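Local coordinates for probable acetyltransferase (PDB 2GE3), which probably transfers an acetyl group from bound acetyl-coenzyme A to an acceptor substrate, as a member of the GNAT acetyltransferase family, at residues L124-H127 / R132-A135; D150-D155 / I159-M164. All blocks are in the same frame, centred on the assembly; numbering follows the deposited sequence.

Interaction 1: L124-H127 / R132-A135. With ACO (acetyl coenzyme *a), chain E.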
ATOM      1  N   LEU A 124      -5.709  -1.070   7.664  1.00 25.03           N
ATOM      2  CA  LEU A 124      -4.998   0.043   8.300  1.00 25.16           C
ATOM      3  C   LEU A 124      -3.633  -0.417   8.738  1.00 26.79           C
ATOM      4  O   LEU A 124      -3.347  -1.631   8.906  1.00 27.44           O
ATOM      5  CB  LEU A 124      -5.819   0.674   9.457  1.00 24.98           C
ATOM      6  CG  LEU A 124      -6.208  -0.066  10.714  1.00 24.24           C
ATOM      7  CD1 LEU A 124      -4.943  -0.334  11.678  1.00 22.16           C
ATOM      8  CD2 LEU A 124      -7.324   0.681  11.401  1.00 23.18           C
ATOM      9  N   SER A 125      -2.743   0.546   8.835  1.00 28.70           N
ATOM     10  CA  SER A 125      -1.412   0.354   9.414  1.00 29.56           C
ATOM     11  C   SER A 125      -1.265   1.288  10.598  1.00 28.23           C
ATOM     12  O   SER A 125      -1.660   2.419  10.481  1.00 29.43           O
ATOM     13  CB  SER A 125      -0.386   0.738   8.369  1.00 29.52           C
ATOM     14  OG  SER A 125      -0.273  -0.445   7.539  1.00 42.23           O
ATOM     15  N   VAL A 126      -0.711   0.829  11.712  1.00 25.14           N
ATOM     16  CA  VAL A 126      -0.535   1.644  12.888  1.00 24.38           C
ATOM     17  C   VAL A 126       0.873   1.450  13.495  1.00 26.25           C
ATOM     18  O   VAL A 126       1.382   0.320  13.522  1.00 26.06           O
ATOM     19  CB  VAL A 126      -1.695   1.357  13.917  1.00 23.78           C
ATOM     20  CG1 VAL A 126      -1.682  -0.152  14.401  1.00 17.49           C
ATOM     21  CG2 VAL A 126      -1.667   2.269  15.040  1.00 20.30           C
ATOM     22  N   HIS A 127       1.482   2.534  13.991  1.00 25.96           N
ATOM     23  CA  HIS A 127       2.756   2.420  14.666  1.00 24.90           C
ATOM     24  C   HIS A 127       2.640   1.549  15.887  1.00 25.20           C
ATOM     25  O   HIS A 127       1.692   1.687  16.687  1.00 25.29           O
ATOM     26  CB  HIS A 127       3.381   3.801  15.018  1.00 23.92           C
ATOM     27  CG  HIS A 127       3.617   4.705  13.848  1.00 24.17           C
ATOM     28  ND1 HIS A 127       3.971   6.025  13.989  1.00 32.95           N
ATOM     29  CD2 HIS A 127       3.544   4.492  12.510  1.00 28.76           C
ATOM     30  CE1 HIS A 127       4.056   6.598  12.802  1.00 30.62           C
ATOM     31  NE2 HIS A 127       3.765   5.698  11.888  1.00 31.18           N
ATOM     32  N   ARG A 132      -2.801   4.022  22.150  1.00 22.77           N
ATOM     33  CA  ARG A 132      -4.125   4.522  22.129  1.00 22.37           C
ATOM     34  C   ARG A 132      -4.924   4.140  20.817  1.00 23.46           C
ATOM     35  O   ARG A 132      -6.091   3.743  20.926  1.00 22.41           O
ATOM     36  CB  ARG A 132      -4.145   6.035  22.395  1.00 21.81           C
ATOM     37  CG  ARG A 132      -5.482   6.621  22.015  1.00 24.69           C
ATOM     38  CD  ARG A 132      -5.705   7.973  22.611  1.00 27.45           C
ATOM     39  NE  ARG A 132      -4.392   8.551  22.715  1.00 39.09           N
ATOM     40  CZ  ARG A 132      -4.012   9.445  21.865  1.00 37.79           C
ATOM     41  NH1 ARG A 132      -4.957   9.770  21.017  1.00 49.39           N
ATOM     42  NH2 ARG A 132      -2.836  10.030  21.888  1.00 32.21           N
ATOM     43  N   ALA A 133      -4.286   4.294  19.627  1.00 21.28           N
ATOM     44  CA  ALA A 133      -4.906   3.936  18.365  1.00 21.89           C
ATOM     45  C   ALA A 133      -5.085   2.460  18.372  1.00 23.09           C
ATOM     46  O   ALA A 133      -6.172   2.028  18.074  1.00 25.00           O
ATOM     47  CB  ALA A 133      -4.052   4.364  17.070  1.00 19.87           C
ATOM     48  N   ILE A 134      -4.041   1.669  18.698  1.00 23.00           N
ATOM     49  CA  ILE A 134      -4.230   0.232  18.770  1.00 22.85           C
ATOM     50  C   ILE A 134      -5.447  -0.229  19.642  1.00 23.41           C
ATOM     51  O   ILE A 134      -6.250  -1.041  19.176  1.00 24.43           O
ATOM     52  CB  ILE A 134      -2.928  -0.488  19.174  1.00 22.95           C
ATOM     53  CG1 ILE A 134      -1.866  -0.337  18.065  1.00 19.43           C
ATOM     54  CG2 ILE A 134      -3.175  -1.989  19.423  1.00 21.13           C
ATOM     55  CD1 ILE A 134      -0.506  -0.441  18.681  1.00 18.10           C
ATOM     56  N   ALA A 135      -5.536   0.243  20.896  1.00 22.80           N
ATOM     57  CA  ALA A 135      -6.640  -0.094  21.800  1.00 22.84           C
ATOM     58  C   ALA A 135      -7.970   0.273  21.232  1.00 23.14           C
ATOM     59  O   ALA A 135      -8.943  -0.471  21.433  1.00 23.81           O
ATOM     60  CB  ALA A 135      -6.490   0.620  23.173  1.00 23.47           C
TER
HETATM   61  N1A ACO E1301      -2.819   2.897  26.118  1.00 27.30           N
HETATM   62  C2A ACO E1301      -3.765   1.959  26.052  1.00 26.45           C
HETATM   63  N3A ACO E1301      -5.051   2.292  25.842  1.00 28.57           N
HETATM   64  C4A ACO E1301      -5.424   3.591  25.725  1.00 24.63           C
HETATM   65  C5A ACO E1301      -4.454   4.646  25.766  1.00 27.84           C
HETATM   66  C6A ACO E1301      -3.072   4.235  25.986  1.00 28.23           C
HETATM   67  N6A ACO E1301      -2.121   5.258  26.006  1.00 27.35           N
HETATM   68  N7A ACO E1301      -5.121   5.865  25.672  1.00 25.35           N
HETATM   69  C8A ACO E1301      -6.423   5.621  25.513  1.00 23.91           C
HETATM   70  N9A ACO E1301      -6.592   4.273  25.582  1.00 27.10           N
HETATM   71  C1B ACO E1301      -7.862   3.615  25.413  1.00 26.83           C
HETATM   72  C2B ACO E1301      -9.058   4.276  26.078  1.00 28.46           C
HETATM   73  O2B ACO E1301      -9.167   3.660  27.380  1.00 29.50           O
HETATM   74  C3B ACO E1301     -10.103   3.827  25.046  1.00 32.14           C
HETATM   75  O3B ACO E1301     -10.329   2.418  25.211  1.00 39.90           O
HETATM   76  P3B ACO E1301     -11.443   1.721  26.194  1.00 43.51           P
HETATM   77  O7A ACO E1301     -11.125   1.935  27.669  1.00 49.48           O
HETATM   78  O8A ACO E1301     -11.149   0.281  25.766  1.00 46.38           O
HETATM   79  O9A ACO E1301     -12.707   2.467  25.920  1.00 45.26           O
HETATM   80  C4B ACO E1301      -9.423   3.911  23.679  1.00 29.90           C
HETATM   81  O4B ACO E1301      -8.052   3.672  23.970  1.00 28.96           O
HETATM   82  C5B ACO E1301      -9.549   5.333  23.063  1.00 29.70           C
HETATM   83  O5B ACO E1301     -10.868   5.478  22.559  1.00 21.21           O
HETATM   84  P1A ACO E1301     -11.471   6.798  22.023  1.00 26.44           P
HETATM   85  O1A ACO E1301     -12.612   6.327  21.203  1.00 29.36           O
HETATM   86  O2A ACO E1301     -11.567   7.565  23.325  1.00 29.82           O
HETATM   87  O3A ACO E1301     -10.249   7.315  21.087  1.00 24.09           O
HETATM   88  P2A ACO E1301      -9.918   8.742  20.538  1.00 25.95           P
HETATM   89  O4A ACO E1301     -11.030   9.741  20.471  1.00 28.81           O
HETATM   90  O5A ACO E1301      -8.700   9.141  21.327  1.00 23.99           O
HETATM   91  O6A ACO E1301      -9.502   8.378  18.987  1.00 24.13           O
HETATM   92  CBP ACO E1301      -7.326   8.185  17.890  1.00 26.35           C
HETATM   93  CCP ACO E1301      -8.381   7.496  18.773  1.00 20.44           C
HETATM   94  CDP ACO E1301      -6.079   7.240  17.851  1.00 19.66           C
HETATM   95  CEP ACO E1301      -7.862   8.452  16.484  1.00 22.53           C
HETATM   96  CAP ACO E1301      -6.938   9.630  18.403  1.00 25.06           C
HETATM   97  OAP ACO E1301      -6.456   9.449  19.711  1.00 23.00           O
HETATM   98  C9P ACO E1301      -5.894  10.423  17.667  1.00 24.39           C
HETATM   99  O9P ACO E1301      -6.230  11.172  16.750  1.00 26.41           O
HETATM  100  N8P ACO E1301      -4.604  10.315  18.043  1.00 22.09           N
HETATM  101  C7P ACO E1301      -3.571  11.009  17.238  1.00 18.57           C
HETATM  102  C6P ACO E1301      -3.537  10.595  15.782  1.00 19.76           C
HETATM  103  C5P ACO E1301      -3.574   9.121  15.460  1.00 19.64           C
HETATM  104  O5P ACO E1301      -3.005   8.273  16.141  1.00 23.36           O
HETATM  105  N4P ACO E1301      -4.218   8.791  14.332  1.00 24.43           N
HETATM  106  C3P ACO E1301      -4.612   7.420  14.076  1.00 29.40           C
HETATM  107  C2P ACO E1301      -3.377   6.585  13.837  1.00 42.06           C
HETATM  108  S1P ACO E1301      -2.615   7.054  12.303  1.00 51.74           S
HETATM  109  C   ACO E1301      -2.269   5.420  12.328  1.00 46.42           C
HETATM  110  O   ACO E1301      -2.987   4.708  12.975  1.00 44.11           O
HETATM  111  CH3 ACO E1301      -1.133   4.982  11.437  1.00 47.99           C
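Val126, near the end of strand 121-127, packs against Ala133 and Ile134 in the first turn of helix 131-140, joining the strand and helix that follow each other in the GNAT fold beside the bound acetyl-coenzyme A. The apolar part rests on the two branches of the valine. CG1 occupies the slot between the backbone N and the carbonyl carbon (chi1 62°) and meets Ile134 CG1 at 3.7 Å, the two side chains running at a slant to each other. The other branch serves two partners: Val126 CG2 lies 3.8 Å from Ala133 CB and 3.5 Å from the acetyl oxygen O of the cofactor. Ile134 also sends its CD1 to 3.7 Å from the carbonyl O of His127, whereas the imidazole of that histidine leads away, its ND1 hydrogen-bonded to the backbone O of Lys33.

No hydrogen bond joins the two segments, and the strand's backbone is engaged within the sheet, where Val126 hydrogen-bonds with Leu162. The cofactor instead lies along successive helix residues. Ala133 CB packs at 3.6 Å against the pantetheine methyl CDP. Arg132 CB sits against one face of the adenine, 3.4 Å from N7A, and on that same side Ala135 CB approaches N3A at 3.5 Å. The Arg132 guanidinium meets the pantetheine hydroxyl OAP at its edge; the modelled covalent link between NH1 and OAP is stretched and chemically doubtful. Asn99, Gly101, Gly103, Ala104, Asn130 and Lys139 supply hydrogen bonds to the ligand.

The acetyl oxygen thus has the CG2 methyl of Val126 beside it, so that at this contact the strand meets the acetyl end through a nonpolar group, while the small alanines let the helix come close to the cofactor.

Interaction 2: D150-D155 / I159-M164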
ATOM      1  N   ASP A 150      10.703  -2.364  11.386  1.00 23.73           N
ATOM      2  CA  ASP A 150      11.386  -1.201  10.804  1.00 24.75           C
ATOM      3  C   ASP A 150      10.657  -0.585   9.576  1.00 23.38           C
ATOM      4  O   ASP A 150      11.284  -0.135   8.671  1.00 23.72           O
ATOM      5  CB  ASP A 150      12.820  -1.543  10.370  1.00 21.99           C
ATOM      6  CG  ASP A 150      13.747  -1.909  11.538  1.00 25.69           C
ATOM      7  OD1 ASP A 150      13.275  -1.758  12.721  1.00 24.57           O
ATOM      8  OD2 ASP A 150      14.959  -2.345  11.237  1.00 24.61           O
ATOM      9  N   ALA A 151       9.363  -0.581   9.553  1.00 23.84           N
ATOM     10  CA  ALA A 151       8.631  -0.163   8.346  1.00 24.82           C
ATOM     11  C   ALA A 151       8.513   1.376   8.273  1.00 25.31           C
ATOM     12  O   ALA A 151       8.256   1.900   7.212  1.00 25.05           O
ATOM     13  CB  ALA A 151       7.257  -0.811   8.268  1.00 23.14           C
ATOM     14  N   VAL A 152       8.786   2.063   9.387  1.00 25.80           N
ATOM     15  CA  VAL A 152       8.539   3.527   9.561  1.00 24.71           C
ATOM     16  C   VAL A 152       9.876   4.099  10.034  1.00 24.48           C
ATOM     17  O   VAL A 152      10.589   3.477  10.807  1.00 24.73           O
ATOM     18  CB  VAL A 152       7.335   3.803  10.560  1.00 25.42           C
ATOM     19  CG1 VAL A 152       7.189   5.312  10.945  1.00 26.38           C
ATOM     20  CG2 VAL A 152       6.020   3.386   9.973  1.00 20.55           C
ATOM     21  N   SER A 153      10.281   5.231   9.519  1.00 24.17           N
ATOM     22  CA  SER A 153      11.495   5.892  10.054  1.00 27.44           C
ATOM     23  C   SER A 153      11.050   7.337  10.245  1.00 28.79           C
ATOM     24  O   SER A 153      10.412   7.901   9.341  1.00 28.24           O
ATOM     25  CB  SER A 153      12.611   5.835   9.020  1.00 26.77           C
ATOM     26  OG  SER A 153      13.800   6.411   9.473  1.00 30.48           O
ATOM     27  N   ILE A 154      11.243   7.921  11.408  1.00 30.55           N
ATOM     28  CA  ILE A 154      10.730   9.279  11.548  1.00 34.55           C
ATOM     29  C   ILE A 154      11.790  10.421  11.627  1.00 37.79           C
ATOM     30  O   ILE A 154      11.626  11.525  11.038  1.00 41.50           O
ATOM     31  CB  ILE A 154       9.617   9.418  12.595  1.00 33.13           C
ATOM     32  CG1 ILE A 154       8.338   8.863  12.015  1.00 33.56           C
ATOM     33  CG2 ILE A 154       9.398  10.921  12.929  1.00 34.86           C
ATOM     34  CD1 ILE A 154       7.146   8.727  13.006  1.00 34.19           C
ATOM     35  N   ASP A 155      12.857  10.208  12.360  1.00 38.63           N
ATOM     36  CA  ASP A 155      13.987  11.066  12.191  1.00 39.43           C
ATOM     37  C   ASP A 155      15.173  10.262  12.686  1.00 39.18           C
ATOM     38  O   ASP A 155      15.624  10.383  13.820  1.00 38.91           O
ATOM     39  CB  ASP A 155      13.792  12.453  12.851  1.00 41.61           C
ATOM     40  CG  ASP A 155      13.358  12.379  14.297  1.00 42.76           C
ATOM     41  OD1 ASP A 155      12.353  13.083  14.663  1.00 41.06           O
ATOM     42  OD2 ASP A 155      14.061  11.637  15.035  1.00 44.40           O
ATOM     43  N   ILE A 159      10.662   2.488  13.448  1.00 29.52           N
ATOM     44  CA  ILE A 159       9.428   2.071  14.157  1.00 29.14           C
ATOM     45  C   ILE A 159       8.810   0.869  13.409  1.00 27.44           C
ATOM     46  O   ILE A 159       8.708   0.857  12.185  1.00 25.30           O
ATOM     47  CB  ILE A 159       8.319   3.241  14.183  1.00 29.23           C
ATOM     48  CG1 ILE A 159       8.918   4.614  14.479  1.00 34.79           C
ATOM     49  CG2 ILE A 159       7.204   2.995  15.174  1.00 30.84           C
ATOM     50  CD1 ILE A 159       9.812   4.592  15.616  1.00 36.88           C
ATOM     51  N   ASP A 160       8.397  -0.133  14.161  1.00 26.41           N
ATOM     52  CA  ASP A 160       7.500  -1.153  13.636  1.00 26.04           C
ATOM     53  C   ASP A 160       6.103  -0.639  13.360  1.00 25.97           C
ATOM     54  O   ASP A 160       5.558   0.284  13.997  1.00 24.13           O
ATOM     55  CB  ASP A 160       7.444  -2.307  14.636  1.00 27.17           C
ATOM     56  CG  ASP A 160       8.800  -3.048  14.745  1.00 27.06           C
ATOM     57  OD1 ASP A 160       9.805  -2.573  14.201  1.00 27.23           O
ATOM     58  OD2 ASP A 160       8.873  -4.108  15.376  1.00 32.50           O
ATOM     59  N   SER A 161       5.503  -1.266  12.390  1.00 25.84           N
ATOM     60  CA  SER A 161       4.120  -0.927  12.069  1.00 27.48           C
ATOM     61  C   SER A 161       3.304  -2.229  12.234  1.00 25.37           C
ATOM     62  O   SER A 161       3.800  -3.299  11.978  1.00 25.46           O
ATOM     63  CB  SER A 161       4.033  -0.434  10.611  1.00 26.97           C
ATOM     64  OG  SER A 161       2.950   0.445  10.526  1.00 36.76           O
ATOM     65  N   LEU A 162       2.077  -2.127  12.687  1.00 25.00           N
ATOM     66  CA  LEU A 162       1.168  -3.274  12.790  1.00 23.60           C
ATOM     67  C   LEU A 162       0.131  -3.131  11.766  1.00 23.24           C
ATOM     68  O   LEU A 162      -0.493  -2.054  11.622  1.00 22.61           O
ATOM     69  CB  LEU A 162       0.453  -3.314  14.146  1.00 21.86           C
ATOM     70  CG  LEU A 162       1.381  -3.329  15.383  1.00 19.39           C
ATOM     71  CD1 LEU A 162       0.609  -3.455  16.711  1.00 19.17           C
ATOM     72  CD2 LEU A 162       2.524  -4.381  15.312  1.00 19.97           C
ATOM     73  N   ASN A 163      -0.113  -4.224  11.078  1.00 22.93           N
ATOM     74  CA  ASN A 163      -1.226  -4.249  10.094  1.00 23.73           C
ATOM     75  C   ASN A 163      -2.426  -4.857  10.696  1.00 23.04           C
ATOM     76  O   ASN A 163      -2.318  -5.870  11.337  1.00 23.37           O
ATOM     77  CB  ASN A 163      -0.854  -5.103   8.873  1.00 25.48           C
ATOM     78  CG  ASN A 163       0.240  -4.457   8.102  1.00 29.56           C
ATOM     79  OD1 ASN A 163       0.063  -3.340   7.740  1.00 33.30           O
ATOM     80  ND2 ASN A 163       1.413  -5.098   7.968  1.00 33.45           N
HETATM   81  N   MSE A 164      -3.572  -4.282  10.435  1.00 22.81           N
HETATM   82  CA  MSE A 164      -4.794  -4.750  11.073  1.00 25.93           C
HETATM   83  C   MSE A 164      -5.854  -4.632   9.995  1.00 24.80           C
HETATM   84  O   MSE A 164      -5.687  -3.851   9.080  1.00 25.20           O
HETATM   85  CB  MSE A 164      -5.135  -3.881  12.278  1.00 23.76           C
HETATM   86  CG  MSE A 164      -3.946  -3.833  13.377  1.00 24.63           C
HETATM   87 SE   MSE A 164      -4.744  -2.832  14.896  1.00 39.00          SE
HETATM   88  CE  MSE A 164      -5.972  -4.321  15.592  1.00 21.18           C
TER
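Val152 and Ile159 form an antiparallel hydrogen-bonded pair in the beta hairpin of strands 143-153 and 158-167, whose short segments 151-153 and 159-164 run 140° apart in direction. A classic beta bulge interrupts the pairing, because Ala151 and Val152 both face Ile159. Ile159 N donates to Val152 O at 2.8 Å, and Val152 N returns a bond of 3.0 Å to Ile159 O, lying in that carbonyl's plane.

The two side chains of the pair lie on the same sheet face and lean across each other, CB of Val152 being 3.8 Å from CB of Ile159. At the bulge, Ala151 CB touches Ser161 CB at 4.0 Å, while the hydroxyl of Ser161 makes a weak hydrogen bond to Val126 O.

The second subunit adjoins this corner: its His120 bonds Asp150 OD2, and its His85 bonds Asp150 O. The Asp160 carboxylate, CG being anti to the carbonyl carbon (chi1 -67°), turns back toward the corner at Asp150; its OD2 forms a salt bridge with Arg149, while OD1 accepts Asp150 N at 3.0 Å from above the carboxylate plane, 44° out of it.

Interactions 1 and 2 lie 11 Å apart, centre to centre, on the same side of the chain's centre, and come in series along the chain: strand 121-127, helix 131-140, then the hairpin of strands 143-153 and 158-167. They meet through the sheet, where strands 121-127 and 158-167 are antiparallel neighbours, with Leu162 N probably bonded to Val126 O and Met164 N to Leu124 O. Interaction 1 borders the cofactor, and interaction 2 lies further out, towards the outermost strand 143-153 and the second subunit. The C-terminal part of the sheet thus runs from the acetyl-coenzyme A site to the dimer interface.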